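Local coordinates for aspartate aminotransferase (Rhodobacter sphaeroides, PDB 3NRA), which probably catalyses the pyridoxal 5'-phosphate-dependent transfer of the amino group of L-aspartate to 2-oxoglutarate, giving oxaloacetate and L-glutamate, at residues L86-L91 with D103-T108; A93-P98 with A217-S222; A97-R102 with V264-R269; S186-P191 with A229-L234. One frame throughout, in Å; residues are numbered along the deposited sequence.

The four contacts run from one end strand of the central seven-stranded sheet to the cofactor. Interactions 1 and 3 are nearly one cluster, their centres about 6 Å apart, joined by the neighbouring strands 105-108 and 263-267, where Ile106 N probably bonds to Ala265 O at 2.9 Å. Interaction 2 starts from the same helix 81-95 as interaction 1, with centres about 11 Å apart, and crosses to the end of strand 214-218. From there interaction 4 is about 9 Å away between centres, and Asp218 O probably accepts from Asn187 N at 2.9 Å. Interactions 2 and 4 border the active site: Asp218 and Asn190 both bind the pyridoxal-lysine at position 253.

Interaction 1 of 4, residues L86-L91 with D103-T108; sequences LLAPRL and DGLIIT
Leu105 carries the strand side of this buried contact and meets three residues of the helix, Leu87, Ala88 and Leu91, their side chains touching entirely through apolar groups. Its CG stands opposite the backbone N (chi1 178°), which sends the two methyl branches out toward the helix. The CD1 branch meets Leu91, methyl against methyl, with Leu105 CD1 and Leu91 CD1 3.9 Å apart, and the two side chains cross at about a right angle. The CD2 branch reaches further back along the helix, to Ala88, whose CB is 4.3 Å from Leu105 CD2, and to Leu87, whose CB lies at a similar looser distance. One branched side chain thus spans a full turn of the helix. Ile107, two residues along the strand, brings its far end toward the same helical surface without close contact.

Among polar groups no bond joins helix and strand. Within the helix Leu91 N donates to Leu87 O at 2.8 Å, while Pro89 has no N-H to give to the preceding turn and the helix kinks there.

The short helical and strand axes approach to 10.1 Å and run at 107° to each other. Helix 81-95 therefore lies across strand 105-108, one of the two end strands of the sheet within this chain. The leucine layer continues onto the antiparallel neighbour 263-267, where Leu91 touches Val264 and Phe266, and Leu105 also packs on Phe266.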
loop_
_atom_site.group_PDB
_atom_site.type_symbol
_atom_site.label_atom_id
_atom_site.label_comp_id
_atom_site.label_asym_id
_atom_site.label_seq_id
_atom_site.Cartn_x
_atom_site.Cartn_y
_atom_site.Cartn_z
ATOM N N LEU B 86 -19.786 2.091 -10.853
ATOM C CA LEU B 86 -19.633 3.232 -11.777
ATOM C C LEU B 86 -18.489 2.970 -12.766
ATOM O O LEU B 86 -18.598 3.290 -13.936
ATOM C CB LEU B 86 -19.337 4.537 -11.035
ATOM C CG LEU B 86 -20.447 5.532 -10.725
ATOM C CD1 LEU B 86 -19.832 6.696 -9.913
ATOM C CD2 LEU B 86 -21.177 6.077 -12.007
ATOM N N LEU B 87 -17.382 2.424 -12.279
ATOM C CA LEU B 87 -16.160 2.352 -13.094
ATOM C C LEU B 87 -16.198 1.256 -14.157
ATOM O O LEU B 87 -15.690 1.450 -15.265
ATOM C CB LEU B 87 -14.936 2.169 -12.219
ATOM C CG LEU B 87 -14.375 3.372 -11.457
ATOM C CD1 LEU B 87 -13.044 2.911 -10.746
ATOM C CD2 LEU B 87 -14.114 4.560 -12.343
ATOM N N ALA B 88 -16.813 0.120 -13.832
ATOM C CA ALA B 88 -16.751 -1.074 -14.691
ATOM C C ALA B 88 -17.229 -0.798 -16.132
ATOM O O ALA B 88 -16.541 -1.187 -17.100
ATOM C CB ALA B 88 -17.561 -2.249 -14.047
ATOM N N PRO B 89 -18.400 -0.104 -16.290
ATOM C CA PRO B 89 -18.847 0.277 -17.650
ATOM C C PRO B 89 -17.865 1.200 -18.361
ATOM O O PRO B 89 -17.640 1.052 -19.559
ATOM C CB PRO B 89 -20.192 0.990 -17.404
ATOM C CG PRO B 89 -20.666 0.482 -16.091
ATOM C CD PRO B 89 -19.421 0.205 -15.275
ATOM N N ARG B 90 -17.233 2.102 -17.617
ATOM C CA ARG B 90 -16.270 3.041 -18.206
ATOM C C ARG B 90 -15.008 2.320 -18.677
ATOM O O ARG B 90 -14.530 2.544 -19.801
ATOM C CB ARG B 90 -15.923 4.140 -17.216
ATOM C CG ARG B 90 -17.160 4.891 -16.706
ATOM C CD ARG B 90 -16.831 6.063 -15.883
ATOM N NE ARG B 90 -18.060 6.681 -15.362
ATOM C CZ ARG B 90 -18.110 7.608 -14.397
ATOM N NH1 ARG B 90 -16.999 8.048 -13.777
ATOM N NH2 ARG B 90 -19.282 8.056 -14.002
ATOM N N LEU B 91 -14.498 1.440 -17.829
ATOM C CA LEU B 91 -13.340 0.628 -18.153
ATOM C C LEU B 91 -13.652 -0.409 -19.237
ATOM O O LEU B 91 -12.777 -0.747 -20.026
ATOM C CB LEU B 91 -12.815 -0.073 -16.891
ATOM C CG LEU B 91 -12.204 0.828 -15.822
ATOM C CD1 LEU B 91 -11.982 0.051 -14.491
ATOM C CD2 LEU B 91 -10.864 1.473 -16.307
ATOM N N ASP B 103 -16.797 -9.154 -8.999
ATOM C CA ASP B 103 -15.727 -10.134 -8.780
ATOM C C ASP B 103 -14.489 -9.963 -9.673
ATOM O O ASP B 103 -13.511 -10.699 -9.508
ATOM C CB ASP B 103 -16.284 -11.548 -8.956
ATOM C CG ASP B 103 -17.504 -11.813 -8.078
ATOM O OD1 ASP B 103 -17.512 -11.345 -6.925
ATOM O OD2 ASP B 103 -18.438 -12.494 -8.540
ATOM N N GLY B 104 -14.520 -9.018 -10.611
ATOM C CA GLY B 104 -13.413 -8.860 -11.552
ATOM C C GLY B 104 -12.752 -7.495 -11.560
ATOM O O GLY B 104 -12.171 -7.108 -12.571
ATOM N N LEU B 105 -12.868 -6.747 -10.451
ATOM C CA LEU B 105 -12.398 -5.346 -10.392
ATOM C C LEU B 105 -11.985 -5.001 -8.970
ATOM O O LEU B 105 -12.765 -5.125 -8.068
ATOM C CB LEU B 105 -13.468 -4.376 -10.867
ATOM C CG LEU B 105 -13.112 -2.879 -10.819
ATOM C CD1 LEU B 105 -11.808 -2.536 -11.642
ATOM C CD2 LEU B 105 -14.279 -2.062 -11.309
ATOM N N ILE B 106 -10.729 -4.596 -8.802
ATOM C CA ILE B 106 -10.192 -4.208 -7.505
ATOM C C ILE B 106 -9.640 -2.807 -7.627
ATOM O O ILE B 106 -9.056 -2.467 -8.673
ATOM C CB ILE B 106 -9.078 -5.194 -7.023
ATOM C CG1 ILE B 106 -8.638 -4.862 -5.608
ATOM C CG2 ILE B 106 -7.883 -5.189 -7.974
ATOM C CD1 ILE B 106 -7.686 -5.966 -4.945
ATOM N N ILE B 107 -9.885 -1.982 -6.583
ATOM C CA ILE B 107 -9.264 -0.683 -6.437
ATOM C C ILE B 107 -8.092 -0.759 -5.455
ATOM O O ILE B 107 -8.245 -1.273 -4.346
ATOM C CB ILE B 107 -10.232 0.354 -5.912
ATOM C CG1 ILE B 107 -11.498 0.420 -6.803
ATOM C CG2 ILE B 107 -9.518 1.743 -5.848
ATOM C CD1 ILE B 107 -12.578 1.441 -6.302
ATOM N N THR B 108 -6.949 -0.182 -5.855
ATOM C CA THR B 108 -5.647 -0.445 -5.220
ATOM C C THR B 108 -4.903 0.873 -4.907
ATOM O O THR B 108 -5.232 1.942 -5.492
ATOM C CB THR B 108 -4.726 -1.256 -6.155
ATOM O OG1 THR B 108 -4.593 -0.557 -7.387
ATOM C CG2 THR B 108 -5.279 -2.670 -6.425
#

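Interaction 2 of 4, residues A93-P98 with A217-S222; sequences AFTGAP and ADQLYS
Gln219 O takes two bonds from Ser222, one from its backbone N at 3.0 Å and a shorter one from the hydroxyl, Ser222 OG to Gln219 O, at 2.6 Å. The hydroxyl arrives in the carbonyl plane on a lone pair. The backbone bond closes a type I turn from Gln219 to Ser222, and the second fixes the serine rotation: with chi1 at 59°, OG sits between its own backbone N and carbonyl carbon, folded back over the turn.

The serine hydroxyl oxygen also faces Phe94 in the last turn of helix 81-95. It lies at the ring edge, near the ring plane, with Ser222 OG 3.5 Å from Phe94 CE2 and slightly further from CZ. An alanine in place of Ser222 would remove the oxygen, which would probably leave Gln219 O with a single donor from the turn and open a small gap beside the phenylalanine edge.

Next to it the methyl of Thr95 rests loosely against the Gln219 amide, CG2 to NE2 at 4.3 Å. The polar ends look elsewhere: Gln219 NE2 bonds to His233, and Thr95 OG1 to Leu91 O and to Arg235. His233 also meets Phe94 edge-to-face.

The turn directly follows Asp218, whose OD2 bonds to the pyridine nitrogen N1 of the pyridoxal-lysine at position 253, the aspartate-pyridine pairing characteristic of fold-type I pyridoxal-phosphate enzymes.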
loop_
_atom_site.group_PDB
_atom_site.type_symbol
_atom_site.label_atom_id
_atom_site.label_comp_id
_atom_site.label_asym_id
_atom_site.label_seq_id
_atom_site.Cartn_x
_atom_site.Cartn_y
_atom_site.Cartn_z
ATOM N N ALA B 93 -15.930 0.160 -21.746
ATOM C CA ALA B 93 -15.978 0.997 -22.948
ATOM C C ALA B 93 -14.568 1.359 -23.417
ATOM O O ALA B 93 -14.266 1.230 -24.580
ATOM C CB ALA B 93 -16.791 2.263 -22.678
ATOM N N PHE B 94 -13.699 1.731 -22.472
ATOM C CA PHE B 94 -12.309 2.092 -22.784
ATOM C C PHE B 94 -11.525 0.953 -23.426
ATOM O O PHE B 94 -10.925 1.143 -24.472
ATOM C CB PHE B 94 -11.568 2.588 -21.532
ATOM C CG PHE B 94 -10.173 3.064 -21.817
ATOM C CD1 PHE B 94 -9.951 4.103 -22.717
ATOM C CD2 PHE B 94 -9.066 2.403 -21.276
ATOM C CE1 PHE B 94 -8.651 4.528 -23.008
ATOM C CE2 PHE B 94 -7.775 2.824 -21.562
ATOM C CZ PHE B 94 -7.565 3.879 -22.432
ATOM N N THR B 95 -11.569 -0.226 -22.815
ATOM C CA THR B 95 -10.784 -1.393 -23.281
ATOM C C THR B 95 -11.498 -2.282 -24.336
ATOM O O THR B 95 -10.879 -3.152 -24.921
ATOM C CB THR B 95 -10.384 -2.296 -22.092
ATOM O OG1 THR B 95 -11.567 -2.777 -21.415
ATOM C CG2 THR B 95 -9.496 -1.540 -21.115
ATOM N N GLY B 96 -12.782 -2.046 -24.576
ATOM C CA GLY B 96 -13.521 -2.802 -25.616
ATOM C C GLY B 96 -13.849 -4.251 -25.240
ATOM O O GLY B 96 -14.019 -5.089 -26.114
ATOM N N ALA B 97 -13.922 -4.539 -23.935
ATOM C CA ALA B 97 -14.356 -5.860 -23.446
ATOM C C ALA B 97 -15.059 -5.718 -22.080
ATOM O O ALA B 97 -14.846 -4.729 -21.374
ATOM C CB ALA B 97 -13.154 -6.834 -23.345
ATOM N N PRO B 98 -15.897 -6.703 -21.709
ATOM C CA PRO B 98 -16.615 -6.648 -20.439
ATOM C C PRO B 98 -15.719 -6.529 -19.198
ATOM O O PRO B 98 -14.595 -7.037 -19.189
ATOM C CB PRO B 98 -17.375 -8.000 -20.412
ATOM C CG PRO B 98 -17.622 -8.288 -21.776
ATOM C CD PRO B 98 -16.385 -7.824 -22.528
ATOM N N ALA B 217 -1.144 -6.995 -18.116
ATOM C CA ALA B 217 -0.913 -5.889 -19.048
ATOM C C ALA B 217 -1.022 -4.555 -18.298
ATOM O O ALA B 217 -2.089 -4.202 -17.796
ATOM C CB ALA B 217 -1.906 -5.937 -20.181
ATOM N N ASP B 218 0.114 -3.860 -18.168
ATOM C CA ASP B 218 0.184 -2.602 -17.425
ATOM C C ASP B 218 -0.044 -1.428 -18.419
ATOM O O ASP B 218 0.880 -0.976 -19.120
ATOM C CB ASP B 218 1.545 -2.502 -16.701
ATOM C CG ASP B 218 1.647 -1.287 -15.780
ATOM O OD1 ASP B 218 0.828 -0.369 -15.907
ATOM O OD2 ASP B 218 2.577 -1.254 -14.940
ATOM N N GLN B 219 -1.280 -0.939 -18.439
ATOM C CA GLN B 219 -1.728 0.061 -19.387
ATOM C C GLN B 219 -1.883 1.403 -18.731
ATOM O O GLN B 219 -2.719 2.236 -19.156
ATOM C CB GLN B 219 -3.041 -0.394 -20.024
ATOM C CG GLN B 219 -3.001 -1.857 -20.581
ATOM C CD GLN B 219 -4.199 -2.180 -21.495
ATOM O OE1 GLN B 219 -4.173 -3.156 -22.256
ATOM N NE2 GLN B 219 -5.246 -1.336 -21.436
ATOM N N LEU B 220 -1.027 1.656 -17.743
ATOM C CA LEU B 220 -1.083 2.866 -16.912
ATOM C C LEU B 220 -1.248 4.136 -17.714
ATOM O O LEU B 220 -2.059 5.012 -17.343
ATOM C CB LEU B 220 0.186 2.980 -16.079
ATOM C CG LEU B 220 0.319 4.154 -15.080
ATOM C CD1 LEU B 220 0.850 5.441 -15.788
ATOM C CD2 LEU B 220 -0.987 4.418 -14.295
ATOM N N TYR B 221 -0.449 4.286 -18.777
ATOM C CA TYR B 221 -0.427 5.556 -19.510
ATOM C C TYR B 221 -1.205 5.486 -20.860
ATOM O O TYR B 221 -1.088 6.384 -21.703
ATOM C CB TYR B 221 1.040 6.025 -19.720
ATOM C CG TYR B 221 1.370 7.410 -19.188
ATOM C CD1 TYR B 221 0.471 8.460 -19.282
ATOM C CD2 TYR B 221 2.625 7.684 -18.632
ATOM C CE1 TYR B 221 0.816 9.746 -18.865
ATOM C CE2 TYR B 221 2.944 8.955 -18.160
ATOM C CZ TYR B 221 2.048 9.975 -18.293
ATOM O OH TYR B 221 2.380 11.262 -17.834
ATOM N N SER B 222 -2.056 4.470 -21.005
ATOM C CA SER B 222 -2.699 4.152 -22.293
ATOM C C SER B 222 -3.751 5.164 -22.702
ATOM O O SER B 222 -4.056 5.272 -23.860
ATOM C CB SER B 222 -3.335 2.758 -22.246
ATOM O OG SER B 222 -4.320 2.688 -21.211
#

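Interaction 3 of 4, residues A97-R102 with V264-R269; sequences APVDAR and VAFGSR
Val99 lays its CG2 methyl against the ring of Phe266, approaching obliquely, with Val99 CG2 3.9 Å from Phe266 CD2. Its chi1 of 174° sets CG1 opposite the backbone N and CG2 opposite the carbonyl carbon, and this second branch makes the contact.

One residue on, Asp100 turns its carboxylate to Arg269. Asp100 OD2 and Arg269 NH1 form a salt bridge at 3.4 Å, with a weak, bent hydrogen bond and the two planar groups 48° apart. The arginine chain folds at chi3 (-83°) and passes CD close by the same oxygen. Arg269 is modelled in two conformers, which leaves the bridge somewhat doubtful, and its stronger partner is Glu243, which pairs with NH2. The other carboxylate oxygen works within the loop: Asp100 OD1 accepts from Arg102 N at 3.0 Å, closing an Asx turn, the donor coming from above the carboxylate plane.

A water ties the backbones together, accepting from Asp100 N at 2.9 Å and, weakly, from Gly267 N. The backbone angles at Gly267 would press any side chain against the preceding carbonyl, so the chain here calls for glycine just before Ser268, the N-cap of helix 269-282, whose OG bonds weakly to Ile271 N.

The polar half, long, bent and shared with Glu243, probably contributes modestly; the Val99-Phe266 touch is the clearer direct link, while the Asx turn orders the loop itself.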
loop_
_atom_site.group_PDB
_atom_site.type_symbol
_atom_site.label_atom_id
_atom_site.label_comp_id
_atom_site.label_asym_id
_atom_site.label_seq_id
_atom_site.Cartn_x
_atom_site.Cartn_y
_atom_site.Cartn_z
ATOM N N ALA B 97 -13.922 -4.539 -23.935
ATOM C CA ALA B 97 -14.356 -5.860 -23.446
ATOM C C ALA B 97 -15.059 -5.718 -22.080
ATOM O O ALA B 97 -14.846 -4.729 -21.374
ATOM C CB ALA B 97 -13.154 -6.834 -23.345
ATOM N N PRO B 98 -15.897 -6.703 -21.709
ATOM C CA PRO B 98 -16.615 -6.648 -20.439
ATOM C C PRO B 98 -15.719 -6.529 -19.198
ATOM O O PRO B 98 -14.595 -7.037 -19.189
ATOM C CB PRO B 98 -17.375 -8.000 -20.412
ATOM C CG PRO B 98 -17.622 -8.288 -21.776
ATOM C CD PRO B 98 -16.385 -7.824 -22.528
ATOM N N VAL B 99 -16.230 -5.832 -18.189
ATOM C CA VAL B 99 -15.595 -5.717 -16.899
ATOM C C VAL B 99 -16.648 -6.059 -15.838
ATOM O O VAL B 99 -17.790 -5.562 -15.887
ATOM C CB VAL B 99 -15.033 -4.267 -16.665
ATOM C CG1 VAL B 99 -14.519 -4.122 -15.276
ATOM C CG2 VAL B 99 -13.908 -3.962 -17.671
ATOM N N ASP B 100 -16.264 -6.908 -14.905
ATOM C CA ASP B 100 -17.136 -7.367 -13.849
ATOM C C ASP B 100 -16.856 -6.569 -12.554
ATOM O O ASP B 100 -15.871 -6.829 -11.871
ATOM C CB ASP B 100 -16.884 -8.861 -13.646
ATOM C CG ASP B 100 -17.705 -9.464 -12.514
ATOM O OD1 ASP B 100 -18.434 -8.737 -11.811
ATOM O OD2 ASP B 100 -17.590 -10.691 -12.328
ATOM N N ALA B 101 -17.738 -5.622 -12.220
ATOM C CA ALA B 101 -17.586 -4.791 -10.993
ATOM C C ALA B 101 -17.460 -5.596 -9.687
ATOM O O ALA B 101 -16.708 -5.207 -8.776
ATOM C CB ALA B 101 -18.762 -3.814 -10.856
ATOM N N ARG B 102 -18.206 -6.696 -9.607
ATOM C CA ARG B 102 -18.364 -7.392 -8.349
ATOM C C ARG B 102 -17.166 -8.293 -8.050
ATOM O O ARG B 102 -16.576 -8.180 -6.998
ATOM C CB ARG B 102 -19.701 -8.171 -8.328
ATOM C CG ARG B 102 -20.971 -7.266 -8.518
ATOM C CD ARG B 102 -20.844 -5.930 -7.743
ATOM N NE ARG B 102 -22.036 -5.085 -7.754
ATOM C CZ ARG B 102 -23.126 -5.266 -6.994
ATOM N NH1 ARG B 102 -23.264 -6.356 -6.229
ATOM N NH2 ARG B 102 -24.114 -4.359 -7.039
ATOM N N VAL B 264 -6.411 0.607 -10.428
ATOM C CA VAL B 264 -7.338 -0.512 -10.508
ATOM C C VAL B 264 -6.722 -1.667 -11.231
ATOM O O VAL B 264 -5.783 -1.485 -12.038
ATOM C CB VAL B 264 -8.644 -0.146 -11.230
ATOM C CG1 VAL B 264 -9.396 0.937 -10.457
ATOM C CG2 VAL B 264 -8.361 0.250 -12.700
ATOM N N ALA B 265 -7.249 -2.857 -10.945
ATOM C CA ALA B 265 -6.942 -4.061 -11.706
ATOM C C ALA B 265 -8.244 -4.770 -12.045
ATOM O O ALA B 265 -9.193 -4.762 -11.247
ATOM C CB ALA B 265 -6.070 -4.946 -10.944
ATOM N N PHE B 266 -8.297 -5.352 -13.226
ATOM C CA PHE B 266 -9.500 -6.035 -13.670
ATOM C C PHE B 266 -9.222 -7.125 -14.643
ATOM O O PHE B 266 -8.214 -7.098 -15.366
ATOM C CB PHE B 266 -10.537 -5.030 -14.270
ATOM C CG PHE B 266 -9.957 -4.056 -15.297
ATOM C CD1 PHE B 266 -9.316 -2.873 -14.885
ATOM C CD2 PHE B 266 -10.146 -4.267 -16.651
ATOM C CE1 PHE B 266 -8.849 -1.956 -15.813
ATOM C CE2 PHE B 266 -9.663 -3.372 -17.583
ATOM C CZ PHE B 266 -9.026 -2.198 -17.170
ATOM N N GLY B 267 -10.118 -8.095 -14.652
ATOM C CA GLY B 267 -9.925 -9.305 -15.407
ATOM C C GLY B 267 -10.177 -10.516 -14.552
ATOM O O GLY B 267 -11.212 -10.601 -13.888
ATOM N N SER B 268 -9.221 -11.463 -14.577
ATOM C CA SER B 268 -9.432 -12.809 -14.068
ATOM C C SER B 268 -10.031 -12.844 -12.664
ATOM O O SER B 268 -9.439 -12.292 -11.727
ATOM C CB SER B 268 -8.105 -13.551 -14.027
ATOM O OG SER B 268 -8.292 -14.830 -13.455
ATOM N N ARG B 269 -11.160 -13.533 -12.513
ATOM C CA ARG B 269 -11.786 -13.584 -11.223
ATOM C C ARG B 269 -10.937 -14.342 -10.175
ATOM O O ARG B 269 -10.851 -13.889 -9.036
ATOM C CB ARG B 269 -13.213 -14.117 -11.323
ATOM C CG ARG B 269 -14.158 -13.088 -11.960
ATOM C CD ARG B 269 -15.531 -13.623 -12.146
ATOM N NE ARG B 269 -15.627 -14.396 -13.359
ATOM C CZ ARG B 269 -15.863 -13.875 -14.554
ATOM N NH1 ARG B 269 -16.020 -12.558 -14.691
ATOM N NH2 ARG B 269 -15.930 -14.667 -15.610
HETATM O O HOH W 1 -13.494 -7.683 -14.981
#

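Interaction 4 of 4, residues S186-P191 with A229-L234; sequences SNPNNP and ASYTHL
The hydroxyl of Tyr231 donates a hydrogen bond to the backbone carbonyl of Asn187, OH to O at 2.6 Å. The donor stands out of the carbonyl plane, 51° above it, off any lone pair. The Asn187 amide lies almost parallel to the tyrosine ring, their planes 16° apart, with Asn187 ND2 3.4 Å from Tyr231 CZ; the two side chains come from opposite directions. Asn187 is brought there by a CG opposite its backbone N (chi1 -174°). Pro188, which follows a cis peptide bond, has its N at the ring edge and touches Tyr231 CE2 with CD at 4.0 Å.

Asn187 ND2 donates hydrogen bonds to two waters. One, 2.7 Å from Asn187 ND2, sits over the centre of the tyrosine ring and also accepts from Thr232 N; the other bonds to Thr232 O and Leu234 N. A leucine in place of Tyr231 would probably leave Asn187 O without its hydroxyl partner and the water over the ring with no aromatic face beneath it.

Further out, Asn187 OD1 accepts from Tyr196 N, and one face of the His233 ring backs Tyr231 CE1. Ser186 OG folds the loop, accepting from Asn190 N at 3.0 Å. Asn190 ND2 bonds to the phenolic O3 of the pyridoxal-lysine at position 253, and the contact is made by the start of the Asn-Pro-x-Asn-Pro loop found in this aminotransferase family.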
loop_
_atom_site.group_PDB
_atom_site.type_symbol
_atom_site.label_atom_id
_atom_site.label_comp_id
_atom_site.label_asym_id
_atom_site.label_seq_id
_atom_site.Cartn_x
_atom_site.Cartn_y
_atom_site.Cartn_z
ATOM N N SER B 186 4.390 -3.464 -19.806
ATOM C CA SER B 186 3.714 -2.185 -19.908
ATOM C C SER B 186 3.451 -1.809 -21.376
ATOM O O SER B 186 4.281 -2.052 -22.252
ATOM C CB SER B 186 4.509 -1.058 -19.191
ATOM O OG SER B 186 5.715 -0.790 -19.859
ATOM N N ASN B 187 2.269 -1.243 -21.609
ATOM C CA ASN B 187 1.814 -0.787 -22.909
ATOM C C ASN B 187 0.932 0.454 -22.706
ATOM O O ASN B 187 -0.157 0.323 -22.203
ATOM C CB ASN B 187 0.990 -1.868 -23.603
ATOM C CG ASN B 187 0.624 -1.490 -25.007
ATOM O OD1 ASN B 187 1.279 -0.652 -25.615
ATOM N ND2 ASN B 187 -0.436 -2.085 -25.529
ATOM N N PRO B 188 1.428 1.669 -23.074
ATOM C CA PRO B 188 2.711 1.964 -23.662
ATOM C C PRO B 188 3.886 1.595 -22.753
ATOM O O PRO B 188 3.775 1.648 -21.499
ATOM C CB PRO B 188 2.661 3.471 -23.857
ATOM C CG PRO B 188 1.808 3.953 -22.774
ATOM C CD PRO B 188 0.705 2.914 -22.760
ATOM N N ASN B 189 4.992 1.189 -23.391
ATOM C CA ASN B 189 6.226 0.885 -22.704
ATOM C C ASN B 189 6.728 2.065 -21.879
ATOM O O ASN B 189 6.740 3.219 -22.357
ATOM C CB ASN B 189 7.283 0.458 -23.709
ATOM C CG ASN B 189 8.593 0.096 -23.054
ATOM O OD1 ASN B 189 9.540 0.901 -23.048
ATOM N ND2 ASN B 189 8.676 -1.123 -22.528
ATOM N N ASN B 190 6.989 1.796 -20.614
ATOM C CA ASN B 190 7.791 2.656 -19.764
ATOM C C ASN B 190 9.119 1.914 -19.693
ATOM O O ASN B 190 9.166 0.815 -19.165
ATOM C CB ASN B 190 7.116 2.777 -18.369
ATOM C CG ASN B 190 7.874 3.693 -17.392
ATOM O OD1 ASN B 190 9.077 3.971 -17.553
ATOM N ND2 ASN B 190 7.168 4.124 -16.331
ATOM N N PRO B 191 10.200 2.489 -20.241
ATOM C CA PRO B 191 10.524 3.887 -20.428
ATOM C C PRO B 191 10.399 4.486 -21.849
ATOM O O PRO B 191 10.572 5.700 -21.996
ATOM C CB PRO B 191 11.997 3.902 -20.056
ATOM C CG PRO B 191 12.500 2.614 -20.656
ATOM C CD PRO B 191 11.414 1.639 -20.420
ATOM N N ALA B 229 -2.011 7.844 -33.212
ATOM C CA ALA B 229 -1.468 6.618 -32.643
ATOM C C ALA B 229 -2.623 5.619 -32.495
ATOM O O ALA B 229 -3.726 5.991 -32.113
ATOM C CB ALA B 229 -0.815 6.884 -31.311
ATOM N N SER B 230 -2.358 4.362 -32.834
ATOM C CA SER B 230 -3.265 3.287 -32.556
ATOM C C SER B 230 -2.925 2.692 -31.177
ATOM O O SER B 230 -1.836 2.908 -30.644
ATOM C CB SER B 230 -3.174 2.214 -33.652
ATOM O OG SER B 230 -2.153 1.251 -33.328
ATOM N N TYR B 231 -3.889 1.992 -30.596
ATOM C CA TYR B 231 -3.691 1.239 -29.360
ATOM C C TYR B 231 -4.594 0.031 -29.366
ATOM O O TYR B 231 -5.787 0.146 -29.654
ATOM C CB TYR B 231 -3.986 2.109 -28.127
ATOM C CG TYR B 231 -3.578 1.460 -26.838
ATOM C CD1 TYR B 231 -4.409 0.528 -26.201
ATOM C CD2 TYR B 231 -2.334 1.693 -26.299
ATOM C CE1 TYR B 231 -4.031 -0.095 -25.031
ATOM C CE2 TYR B 231 -1.935 1.067 -25.132
ATOM C CZ TYR B 231 -2.787 0.166 -24.504
ATOM O OH TYR B 231 -2.384 -0.448 -23.341
ATOM N N THR B 232 -4.036 -1.123 -28.989
ATOM C CA THR B 232 -4.771 -2.377 -28.970
ATOM C C THR B 232 -4.731 -2.985 -27.552
ATOM O O THR B 232 -3.647 -3.162 -26.960
ATOM C CB THR B 232 -4.167 -3.357 -29.970
ATOM O OG1 THR B 232 -3.944 -2.681 -31.202
ATOM C CG2 THR B 232 -5.084 -4.549 -30.206
ATOM N N HIS B 233 -5.911 -3.323 -27.030
ATOM C CA HIS B 233 -6.050 -3.855 -25.686
ATOM C C HIS B 233 -6.005 -5.367 -25.712
ATOM O O HIS B 233 -6.926 -6.010 -26.208
ATOM C CB HIS B 233 -7.370 -3.392 -25.081
ATOM C CG HIS B 233 -7.476 -1.916 -24.932
ATOM N ND1 HIS B 233 -7.115 -1.263 -23.773
ATOM C CD2 HIS B 233 -7.945 -0.963 -25.776
ATOM C CE1 HIS B 233 -7.311 0.038 -23.924
ATOM N NE2 HIS B 233 -7.824 0.248 -25.126
ATOM N N LEU B 234 -4.949 -5.933 -25.126
ATOM C CA LEU B 234 -4.777 -7.406 -25.047
ATOM C C LEU B 234 -6.030 -8.113 -24.563
ATOM O O LEU B 234 -6.393 -9.142 -25.091
ATOM C CB LEU B 234 -3.603 -7.766 -24.117
ATOM C CG LEU B 234 -3.219 -9.257 -24.102
ATOM C CD1 LEU B 234 -2.762 -9.681 -25.479
ATOM C CD2 LEU B 234 -2.127 -9.542 -23.057
HETATM O O HOH W 2 -2.720 -3.984 -24.381
HETATM O O HOH W 3 -1.302 -1.525 -28.067
#